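Local coordinates for protein glutathione S-transferase omega-like 2 (Saccharomyces cerevisiae, PDB 5LKB) that uses glutathione as a one-cysteine thiol transferase, reducing dehydroascorbate and dimethylarsinic acid, and reacts with glutathionyl-(hydro)quinones, at residues A45-H50 against G222-G227; V70-D75 against F339-L344; R289-V294 against D331-T336. All blocks are in the same frame, centred on the assembly; numbering follows the deposited sequence.

Contact 1: A45-H50 against G222-G227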
loop_
_atom_site.group_PDB
_atom_site.type_symbol
_atom_site.label_atom_id
_atom_site.label_comp_id
_atom_site.label_asym_id
_atom_site.label_seq_id
_atom_site.Cartn_x
_atom_site.Cartn_y
_atom_site.Cartn_z
ATOM N N ALA A 45 -17.048 10.605 -1.244
ATOM C CA ALA A 45 -15.639 10.213 -1.340
ATOM C C ALA A 45 -14.702 11.349 -0.934
ATOM O O ALA A 45 -13.547 11.105 -0.520
ATOM C CB ALA A 45 -15.300 9.816 -2.763
ATOM N N CYS A 46 -15.194 12.618 -1.081
ATOM C CA CYS A 46 -14.336 13.792 -1.001
ATOM C C CYS A 46 -14.161 14.208 0.447
ATOM O O CYS A 46 -15.163 14.464 1.121
ATOM C CB CYS A 46 -15.006 14.970 -1.745
ATOM S SG CYS A 46 -14.182 16.529 -1.511
ATOM N N PRO A 47 -12.930 14.384 0.947
ATOM C CA PRO A 47 -12.731 14.776 2.338
ATOM C C PRO A 47 -13.104 16.232 2.605
ATOM O O PRO A 47 -13.330 16.610 3.762
ATOM C CB PRO A 47 -11.218 14.538 2.544
ATOM C CG PRO A 47 -10.623 14.769 1.230
ATOM C CD PRO A 47 -11.614 14.188 0.249
ATOM N N TRP A 48 -13.061 17.045 1.554
ATOM C CA TRP A 48 -13.445 18.453 1.675
ATOM C C TRP A 48 -14.951 18.536 1.872
ATOM O O TRP A 48 -15.448 19.194 2.813
ATOM C CB TRP A 48 -12.938 19.185 0.408
ATOM C CG TRP A 48 -11.517 18.899 0.007
ATOM C CD1 TRP A 48 -11.119 18.069 -0.996
ATOM C CD2 TRP A 48 -10.305 19.309 0.673
ATOM N NE1 TRP A 48 -9.761 17.940 -1.012
ATOM C CE2 TRP A 48 -9.228 18.720 -0.019
ATOM C CE3 TRP A 48 -10.022 20.156 1.745
ATOM C CZ2 TRP A 48 -7.913 18.948 0.333
ATOM C CZ3 TRP A 48 -8.731 20.398 2.083
ATOM C CH2 TRP A 48 -7.669 19.781 1.372
ATOM N N ALA A 49 -15.700 17.874 0.982
ATOM C CA ALA A 49 -17.156 17.818 1.130
ATOM C C ALA A 49 -17.555 17.120 2.418
ATOM O O ALA A 49 -18.548 17.471 3.059
ATOM C CB ALA A 49 -17.758 17.121 -0.087
ATOM N N HIS A 50 -16.784 16.106 2.838
ATOM C CA HIS A 50 -17.101 15.397 4.053
ATOM C C HIS A 50 -17.137 16.363 5.243
ATOM O O HIS A 50 -17.913 16.196 6.141
ATOM C CB HIS A 50 -16.118 14.217 4.231
ATOM C CG HIS A 50 -16.506 13.214 5.276
ATOM N ND1 HIS A 50 -15.724 12.086 5.538
ATOM C CD2 HIS A 50 -17.606 13.112 6.053
ATOM C CE1 HIS A 50 -16.336 11.363 6.454
ATOM N NE2 HIS A 50 -17.484 11.957 6.775
ATOM N N GLY A 222 -1.579 17.723 1.899
ATOM C CA GLY A 222 -0.294 17.040 1.783
ATOM C C GLY A 222 -0.416 15.676 1.124
ATOM O O GLY A 222 0.400 15.320 0.281
ATOM N N VAL A 223 -1.477 14.930 1.471
ATOM C CA VAL A 223 -1.629 13.611 0.823
ATOM C C VAL A 223 -1.873 13.736 -0.664
ATOM O O VAL A 223 -1.427 12.895 -1.436
ATOM C CB VAL A 223 -2.702 12.743 1.479
ATOM C CG1 VAL A 223 -2.365 12.485 2.941
ATOM C CG2 VAL A 223 -4.131 13.356 1.362
ATOM N N TYR A 224 -2.533 14.826 -1.137
ATOM C CA TYR A 224 -2.800 15.023 -2.553
ATOM C C TYR A 224 -1.557 15.495 -3.309
ATOM O O TYR A 224 -1.288 15.017 -4.407
ATOM C CB TYR A 224 -3.899 16.061 -2.739
ATOM C CG TYR A 224 -5.286 15.523 -2.465
ATOM C CD1 TYR A 224 -5.979 14.860 -3.436
ATOM C CD2 TYR A 224 -5.908 15.757 -1.276
ATOM C CE1 TYR A 224 -7.268 14.379 -3.228
ATOM C CE2 TYR A 224 -7.206 15.243 -1.017
ATOM C CZ TYR A 224 -7.901 14.603 -2.036
ATOM O OH TYR A 224 -9.214 14.119 -1.856
ATOM N N LYS A 225 -0.786 16.417 -2.701
ATOM C CA LYS A 225 0.505 16.790 -3.306
ATOM C C LYS A 225 1.442 15.580 -3.430
ATOM O O LYS A 225 2.217 15.489 -4.395
ATOM C CB LYS A 225 1.126 17.927 -2.492
ATOM C CG LYS A 225 0.324 19.252 -2.552
ATOM C CD LYS A 225 1.030 20.393 -1.833
ATOM C CE LYS A 225 1.005 20.183 -0.364
ATOM N NZ LYS A 225 1.571 21.348 0.383
ATOM N N THR A 226 1.333 14.633 -2.480
ATOM C CA THR A 226 2.099 13.385 -2.550
ATOM C C THR A 226 1.562 12.474 -3.649
ATOM O O THR A 226 2.323 12.032 -4.503
ATOM C CB THR A 226 2.056 12.686 -1.192
ATOM O OG1 THR A 226 2.597 13.511 -0.171
ATOM C CG2 THR A 226 2.833 11.391 -1.240
ATOM N N GLY A 227 0.263 12.162 -3.631
ATOM C CA GLY A 227 -0.239 11.131 -4.519
ATOM C C GLY A 227 -0.391 11.569 -5.951
ATOM O O GLY A 227 -0.335 10.733 -6.858
#
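At the active-site end of helix 47-58, in the thioredoxin-like half of this glutathione transferase, P47 and W48 meet the ring of Y224, which reaches over from helix 222-227 of the helical C-terminal half. P47 directly follows the nucleophile C46, so the tyrosine touches the residues next to the catalytic sulphur. Its hydroxyl makes the nearest approach, with Y224 OH 3.2 Å from P47 CD and 3.5 Å from P47 CG. The proline lies at the edge of the tyrosine ring, near its plane, and the two side chains come from opposite directions.

W48 and Y224 run past each other in opposite directions. The five-membered ring of the indole and the Y224 ring are tilted by 30° with their centroids 5.5 Å apart, a pair so far displaced that little of one ring lies over the other. Y224 CE2 does most of the touching, 3.7 Å from W48 NE1 and 4.0 Å from W48 CZ2. With CG anti to the carbonyl carbon (chi1 -77°), the tyrosine ring is placed so that its OH end meets CD and CG of P47. No hydrogen bond joins the two segments; Y224 OH is bonded instead to Y346 OH of helix 339-349 and to a bound glycerol, which probably comes from the crystallisation liquor. R15, a glutathione-binding residue, makes a cation-pi contact with the Y224 ring, consistent with a wall of the active-site pocket built from both domains.

C46 does not touch helix 222-227 but occupies the N-cap of helix 47-58, where A49 N donates to C46 SG over 3.2 Å, almost straight at 176°.

Contact 2: V70-D75 against F339-L344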
loop_
_atom_site.group_PDB
_atom_site.type_symbol
_atom_site.label_atom_id
_atom_site.label_comp_id
_atom_site.label_asym_id
_atom_site.label_seq_id
_atom_site.Cartn_x
_atom_site.Cartn_y
_atom_site.Cartn_z
ATOM N N VAL A 70 -23.287 13.232 -5.563
ATOM C CA VAL A 70 -22.802 12.810 -6.858
ATOM C C VAL A 70 -22.260 11.380 -6.806
ATOM O O VAL A 70 -21.944 10.858 -5.735
ATOM C CB VAL A 70 -21.720 13.764 -7.397
ATOM C CG1 VAL A 70 -22.350 15.165 -7.669
ATOM C CG2 VAL A 70 -20.511 13.869 -6.509
ATOM N N HIS A 71 -22.124 10.797 -7.989
ATOM C CA HIS A 71 -21.518 9.480 -8.175
ATOM C C HIS A 71 -20.079 9.536 -7.715
ATOM O O HIS A 71 -19.400 10.559 -7.828
ATOM C CB HIS A 71 -21.586 9.095 -9.640
ATOM C CG HIS A 71 -21.495 7.633 -9.915
ATOM N ND1 HIS A 71 -20.314 6.941 -9.839
ATOM C CD2 HIS A 71 -22.434 6.743 -10.315
ATOM C CE1 HIS A 71 -20.531 5.682 -10.187
ATOM N NE2 HIS A 71 -21.814 5.539 -10.491
ATOM N N TRP A 72 -19.603 8.399 -7.178
ATOM C CA TRP A 72 -18.202 8.291 -6.774
ATOM C C TRP A 72 -17.230 8.267 -7.944
ATOM O O TRP A 72 -16.060 8.609 -7.750
ATOM C CB TRP A 72 -17.987 7.066 -5.859
ATOM C CG TRP A 72 -18.609 5.791 -6.419
ATOM C CD1 TRP A 72 -19.815 5.275 -6.052
ATOM C CD2 TRP A 72 -18.102 4.944 -7.456
ATOM N NE1 TRP A 72 -20.098 4.148 -6.801
ATOM C CE2 TRP A 72 -19.065 3.927 -7.662
ATOM C CE3 TRP A 72 -16.940 4.944 -8.248
ATOM C CZ2 TRP A 72 -18.881 2.911 -8.586
ATOM C CZ3 TRP A 72 -16.772 3.909 -9.171
ATOM C CH2 TRP A 72 -17.743 2.928 -9.330
ATOM N N HIS A 73 -17.676 7.939 -9.151
ATOM C CA HIS A 73 -16.792 7.880 -10.299
ATOM C C HIS A 73 -16.618 9.272 -10.928
ATOM O O HIS A 73 -17.594 9.883 -11.408
ATOM C CB HIS A 73 -17.238 6.874 -11.354
ATOM C CG HIS A 73 -16.272 6.753 -12.483
ATOM N ND1 HIS A 73 -16.611 7.009 -13.798
ATOM C CD2 HIS A 73 -14.961 6.410 -12.495
ATOM C CE1 HIS A 73 -15.553 6.805 -14.565
ATOM N NE2 HIS A 73 -14.532 6.461 -13.795
ATOM N N LEU A 74 -15.372 9.752 -10.999
ATOM C CA LEU A 74 -15.080 11.069 -11.550
ATOM C C LEU A 74 -14.394 10.920 -12.906
ATOM O O LEU A 74 -13.214 10.561 -12.991
ATOM C CB LEU A 74 -14.262 11.876 -10.552
ATOM C CG LEU A 74 -13.810 13.268 -11.004
ATOM C CD1 LEU A 74 -14.981 14.218 -11.297
ATOM C CD2 LEU A 74 -13.012 13.894 -9.912
ATOM N N ASP A 75 -15.158 11.170 -14.013
ATOM C CA ASP A 75 -14.631 11.095 -15.368
ATOM C C ASP A 75 -14.222 12.484 -15.875
ATOM O O ASP A 75 -14.233 13.461 -15.119
ATOM C CB ASP A 75 -15.611 10.341 -16.279
ATOM C CG ASP A 75 -16.883 11.121 -16.622
ATOM O OD1 ASP A 75 -16.883 12.364 -16.504
ATOM O OD2 ASP A 75 -17.878 10.449 -16.989
ATOM N N PHE A 339 -17.145 4.133 3.181
ATOM C CA PHE A 339 -15.904 3.572 2.687
ATOM C C PHE A 339 -16.010 3.002 1.275
ATOM O O PHE A 339 -14.978 2.915 0.600
ATOM C CB PHE A 339 -15.391 2.493 3.645
ATOM C CG PHE A 339 -14.929 3.041 5.001
ATOM C CD1 PHE A 339 -13.812 3.880 5.073
ATOM C CD2 PHE A 339 -15.615 2.758 6.165
ATOM C CE1 PHE A 339 -13.388 4.379 6.275
ATOM C CE2 PHE A 339 -15.195 3.260 7.393
ATOM C CZ PHE A 339 -14.100 4.068 7.473
ATOM N N ASP A 340 -17.186 2.603 0.786
ATOM C CA ASP A 340 -17.284 2.189 -0.596
ATOM C C ASP A 340 -17.070 3.367 -1.517
ATOM O O ASP A 340 -16.294 3.262 -2.460
ATOM C CB ASP A 340 -18.606 1.499 -0.893
ATOM C CG ASP A 340 -18.773 0.178 -0.138
ATOM O OD1 ASP A 340 -17.806 -0.537 0.080
ATOM O OD2 ASP A 340 -19.884 -0.137 0.286
ATOM N N HIS A 341 -17.724 4.478 -1.244
ATOM C CA HIS A 341 -17.509 5.655 -2.078
ATOM C C HIS A 341 -16.055 6.113 -2.017
ATOM O O HIS A 341 -15.475 6.484 -3.043
ATOM C CB HIS A 341 -18.414 6.813 -1.646
ATOM C CG HIS A 341 -19.811 6.726 -2.186
ATOM N ND1 HIS A 341 -20.385 7.728 -2.949
ATOM C CD2 HIS A 341 -20.725 5.736 -2.096
ATOM C CE1 HIS A 341 -21.583 7.334 -3.329
ATOM N NE2 HIS A 341 -21.825 6.143 -2.813
ATOM N N ILE A 342 -15.472 6.126 -0.817
ATOM C CA ILE A 342 -14.082 6.527 -0.640
ATOM C C ILE A 342 -13.151 5.665 -1.502
ATOM O O ILE A 342 -12.367 6.162 -2.305
ATOM C CB ILE A 342 -13.695 6.484 0.838
ATOM C CG1 ILE A 342 -14.380 7.628 1.611
ATOM C CG2 ILE A 342 -12.204 6.511 1.057
ATOM C CD1 ILE A 342 -14.355 7.465 3.093
ATOM N N LYS A 343 -13.200 4.344 -1.299
ATOM C CA LYS A 343 -12.255 3.496 -2.010
ATOM C C LYS A 343 -12.486 3.473 -3.499
ATOM O O LYS A 343 -11.505 3.492 -4.298
ATOM C CB LYS A 343 -12.287 2.062 -1.440
ATOM C CG LYS A 343 -11.699 1.993 -0.018
ATOM C CD LYS A 343 -11.930 0.640 0.655
ATOM C CE LYS A 343 -11.199 -0.503 0.001
ATOM N NZ LYS A 343 -9.830 -0.493 0.431
ATOM N N LEU A 344 -13.751 3.379 -3.904
ATOM C CA LEU A 344 -14.060 3.353 -5.330
ATOM C C LEU A 344 -13.680 4.657 -6.012
ATOM O O LEU A 344 -13.075 4.657 -7.080
ATOM C CB LEU A 344 -15.545 3.034 -5.551
ATOM C CG LEU A 344 -16.004 1.609 -5.233
ATOM C CD1 LEU A 344 -17.521 1.600 -5.195
ATOM C CD2 LEU A 344 -15.444 0.677 -6.333
HETATM O O HOH W 1 -19.981 10.372 -3.875
#
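H341, in the first turn of helix 339-349, is the first residue of that helix to meet the loop 70-75, where it packs against W72. The imidazole lies across the indole in an edge-to-face pair, centroids of the H341 ring and the W72 five-membered ring 4.9 Å apart and planes at 81°. The indole supplies the edge: W72 CD1 sits over the centre of the imidazole face, 3.8 Å from H341 CE1. At the rim of the imidazole, near its plane, a water bridges H341 ND1 (2.8 Å) to V70 O (2.7 Å), donating to the carbonyl. H341 NE2 bonds to V128 O, so both ring nitrogens have partners and the rotation of the ring is fixed.

One turn later, L344 covers the six-membered part of the same indole. Its CB makes a CH-pi contact 3.8 Å from that ring's centroid and 21° off the normal, while L344 CD1 lies over the same face near the ring fusion, 3.7 Å from W72 CE2. W72 meets both residues because its CG stands between the backbone N and the carbonyl carbon (chi1 49°). H71 CE1 lies over the indole face opposite L344, leaving the tryptophan sandwiched, and H73 N donates to H71 ND1 in the imidazole plane, steadying that second layer. The indole nitrogen W72 NE1 bonds to D129 OD1.

This is a buried interdomain contact of the glutathione transferase fold: the loop leaving the edge strand 66-69 of the thioredoxin-like sheet inserts a tryptophan against a helix of the C-terminal domain.

Contact 3: R289-V294 against D331-T336; sequences RLYTTV and DAFRYT
Y291 and F333 carry this contact through an edge-to-face aromatic pair. F333 turns its edge to the tyrosine: F333 CD2 lies over the centre of the Y291 ring, 3.5 Å from Y291 CG, with the two planes at 77° and the centroids 4.7 Å apart. The tyrosine's CG is anti to its backbone nitrogen (chi1 174°), and this carries the ring from helix 285-304 toward helix 331-334, its face against the phenylalanine edge. Further apolar packing comes at both ends of the tyrosine, where F333 CE2 is 4.0 Å from Y291 CB and F333 CB is 3.9 Å from Y291 CZ.

Polar bonds lie beside the pair. Y291 OH is hydrogen-bonded to T337 OG1, and the same threonine hydroxyl pairs with F333 O. Replacing Y291 with an alanine would probably open a gap against the edge of F333 and leave T337 without its phenolic partner. Within 331-336, T336 OG1 donates to A332 O over 2.7 Å, in the carbonyl plane, tying the residues that follow helix 331-334 back onto it.

The pair is buried in the helical C-terminal domain, with Y327 of helix 317-329 against Y291 and L283 against F333. Helix 47-58 of the thioredoxin-like domain lies alongside, its H50 and I54 touching T292 and its A57 touching A332.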
loop_
_atom_site.group_PDB
_atom_site.type_symbol
_atom_site.label_atom_id
_atom_site.label_comp_id
_atom_site.label_asym_id
_atom_site.label_seq_id
_atom_site.Cartn_x
_atom_site.Cartn_y
_atom_site.Cartn_z
ATOM N N ARG A 289 -11.750 18.754 10.429
ATOM C CA ARG A 289 -10.908 18.910 9.267
ATOM C C ARG A 289 -9.827 17.839 9.241
ATOM O O ARG A 289 -9.556 17.293 8.170
ATOM C CB ARG A 289 -10.307 20.319 9.213
ATOM C CG ARG A 289 -11.356 21.424 8.847
ATOM C CD ARG A 289 -10.729 22.831 9.159
ATOM N NE ARG A 289 -9.452 22.984 8.496
ATOM C CZ ARG A 289 -9.061 23.955 7.711
ATOM N NH1 ARG A 289 -9.861 24.988 7.435
ATOM N NH2 ARG A 289 -7.820 23.923 7.219
ATOM N N LEU A 290 -9.243 17.506 10.387
ATOM C CA LEU A 290 -8.220 16.447 10.398
ATOM C C LEU A 290 -8.869 15.106 10.111
ATOM O O LEU A 290 -8.274 14.268 9.399
ATOM C CB LEU A 290 -7.506 16.398 11.741
ATOM C CG LEU A 290 -6.429 15.306 11.910
ATOM C CD1 LEU A 290 -5.354 15.519 10.900
ATOM C CD2 LEU A 290 -5.862 15.326 13.289
ATOM N N TYR A 291 -10.037 14.852 10.684
ATOM C CA TYR A 291 -10.696 13.540 10.567
ATOM C C TYR A 291 -10.903 13.120 9.111
ATOM O O TYR A 291 -10.737 11.931 8.761
ATOM C CB TYR A 291 -12.082 13.598 11.233
ATOM C CG TYR A 291 -12.942 12.346 11.062
ATOM C CD1 TYR A 291 -13.774 12.250 10.002
ATOM C CD2 TYR A 291 -12.883 11.286 11.938
ATOM C CE1 TYR A 291 -14.562 11.157 9.782
ATOM C CE2 TYR A 291 -13.686 10.154 11.749
ATOM C CZ TYR A 291 -14.536 10.105 10.700
ATOM O OH TYR A 291 -15.335 9.002 10.473
ATOM N N THR A 292 -11.347 14.018 8.255
ATOM C CA THR A 292 -11.735 13.593 6.916
ATOM C C THR A 292 -10.524 13.036 6.158
ATOM O O THR A 292 -10.682 12.158 5.309
ATOM C CB THR A 292 -12.480 14.668 6.162
ATOM O OG1 THR A 292 -11.599 15.785 6.031
ATOM C CG2 THR A 292 -13.785 15.102 6.894
ATOM N N THR A 293 -9.321 13.503 6.485
ATOM C CA THR A 293 -8.109 12.919 5.924
ATOM C C THR A 293 -7.766 11.622 6.632
ATOM O O THR A 293 -7.418 10.605 5.992
ATOM C CB THR A 293 -6.941 13.894 5.996
ATOM O OG1 THR A 293 -7.269 15.060 5.224
ATOM C CG2 THR A 293 -5.665 13.264 5.439
ATOM N N VAL A 294 -7.689 11.664 7.963
ATOM C CA VAL A 294 -7.229 10.509 8.735
ATOM C C VAL A 294 -8.114 9.288 8.484
ATOM O O VAL A 294 -7.595 8.181 8.326
ATOM C CB VAL A 294 -7.095 10.816 10.242
ATOM C CG1 VAL A 294 -6.639 9.561 11.048
ATOM C CG2 VAL A 294 -6.055 11.903 10.492
ATOM N N ASP A 331 -22.192 9.837 15.923
ATOM C CA ASP A 331 -22.937 9.451 14.733
ATOM C C ASP A 331 -22.688 10.396 13.550
ATOM O O ASP A 331 -22.801 9.971 12.391
ATOM C CB ASP A 331 -24.440 9.437 15.004
ATOM C CG ASP A 331 -24.872 8.315 15.939
ATOM O OD1 ASP A 331 -24.056 7.429 16.266
ATOM O OD2 ASP A 331 -26.059 8.398 16.332
ATOM N N ALA A 332 -22.424 11.689 13.809
ATOM C CA ALA A 332 -22.186 12.638 12.707
ATOM C C ALA A 332 -20.998 12.218 11.861
ATOM O O ALA A 332 -20.952 12.566 10.683
ATOM C CB ALA A 332 -21.916 14.041 13.235
ATOM N N PHE A 333 -20.034 11.543 12.492
ATOM C CA PHE A 333 -18.852 11.025 11.811
ATOM C C PHE A 333 -19.145 9.668 11.164
ATOM O O PHE A 333 -19.042 9.519 9.938
ATOM C CB PHE A 333 -17.690 10.968 12.795
ATOM C CG PHE A 333 -17.158 12.321 13.238
ATOM C CD1 PHE A 333 -17.815 13.061 14.227
ATOM C CD2 PHE A 333 -16.037 12.880 12.670
ATOM C CE1 PHE A 333 -17.295 14.295 14.671
ATOM C CE2 PHE A 333 -15.513 14.099 13.127
ATOM C CZ PHE A 333 -16.180 14.830 14.119
ATOM N N ARG A 334 -19.604 8.690 11.969
ATOM C CA ARG A 334 -19.792 7.343 11.426
ATOM C C ARG A 334 -20.712 7.365 10.213
ATOM O O ARG A 334 -20.428 6.740 9.187
ATOM C CB ARG A 334 -20.420 6.461 12.500
ATOM C CG ARG A 334 -20.556 5.051 12.123
ATOM C CD ARG A 334 -21.038 4.395 13.408
ATOM N NE ARG A 334 -21.226 2.968 13.311
ATOM C CZ ARG A 334 -21.490 2.196 14.378
ATOM N NH1 ARG A 334 -21.609 2.724 15.613
ATOM N NH2 ARG A 334 -21.643 0.906 14.219
ATOM N N TYR A 335 -21.864 8.041 10.347
ATOM C CA TYR A 335 -22.928 7.889 9.355
ATOM C C TYR A 335 -22.808 8.846 8.196
ATOM O O TYR A 335 -23.622 8.794 7.261
ATOM C CB TYR A 335 -24.318 7.909 10.025
ATOM C CG TYR A 335 -24.461 6.735 10.969
ATOM C CD1 TYR A 335 -24.496 5.445 10.485
ATOM C CD2 TYR A 335 -24.460 6.910 12.328
ATOM C CE1 TYR A 335 -24.594 4.318 11.352
ATOM C CE2 TYR A 335 -24.547 5.796 13.200
ATOM C CZ TYR A 335 -24.600 4.517 12.681
ATOM O OH TYR A 335 -24.685 3.392 13.485
ATOM N N THR A 336 -21.717 9.614 8.154
ATOM C CA THR A 336 -21.317 10.336 6.960
ATOM C C THR A 336 -20.096 9.759 6.284
ATOM O O THR A 336 -19.685 10.295 5.246
ATOM C CB THR A 336 -21.009 11.799 7.259
ATOM O OG1 THR A 336 -19.977 12.006 8.207
ATOM C CG2 THR A 336 -22.291 12.550 7.777
#

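How the contacts relate
All three contacts are buried, but they join different parts of the fold. Contacts 1 and 2 both bridge the thioredoxin-like and helical domains, whereas contact 3 lies within the helical one. Contact 1, beside the nucleophile, has an offset, scarcely overlapping aromatic pair; contacts 2 and 3 have edge-to-face pairs, and contact 2 alone includes a bridging water between its segments. Contact 1 touches both others: A45 CB packs on H341 O at 3.3 Å, and H50 of helix 47-58 probably hydrogen-bonds T336 (NE2 to OG1, 2.9 Å). Helix 339-349 serves contact 2 directly and contact 1 through Y346. Contacts 2 and 3 do not touch, though helices 331-334 and 339-349 are consecutive.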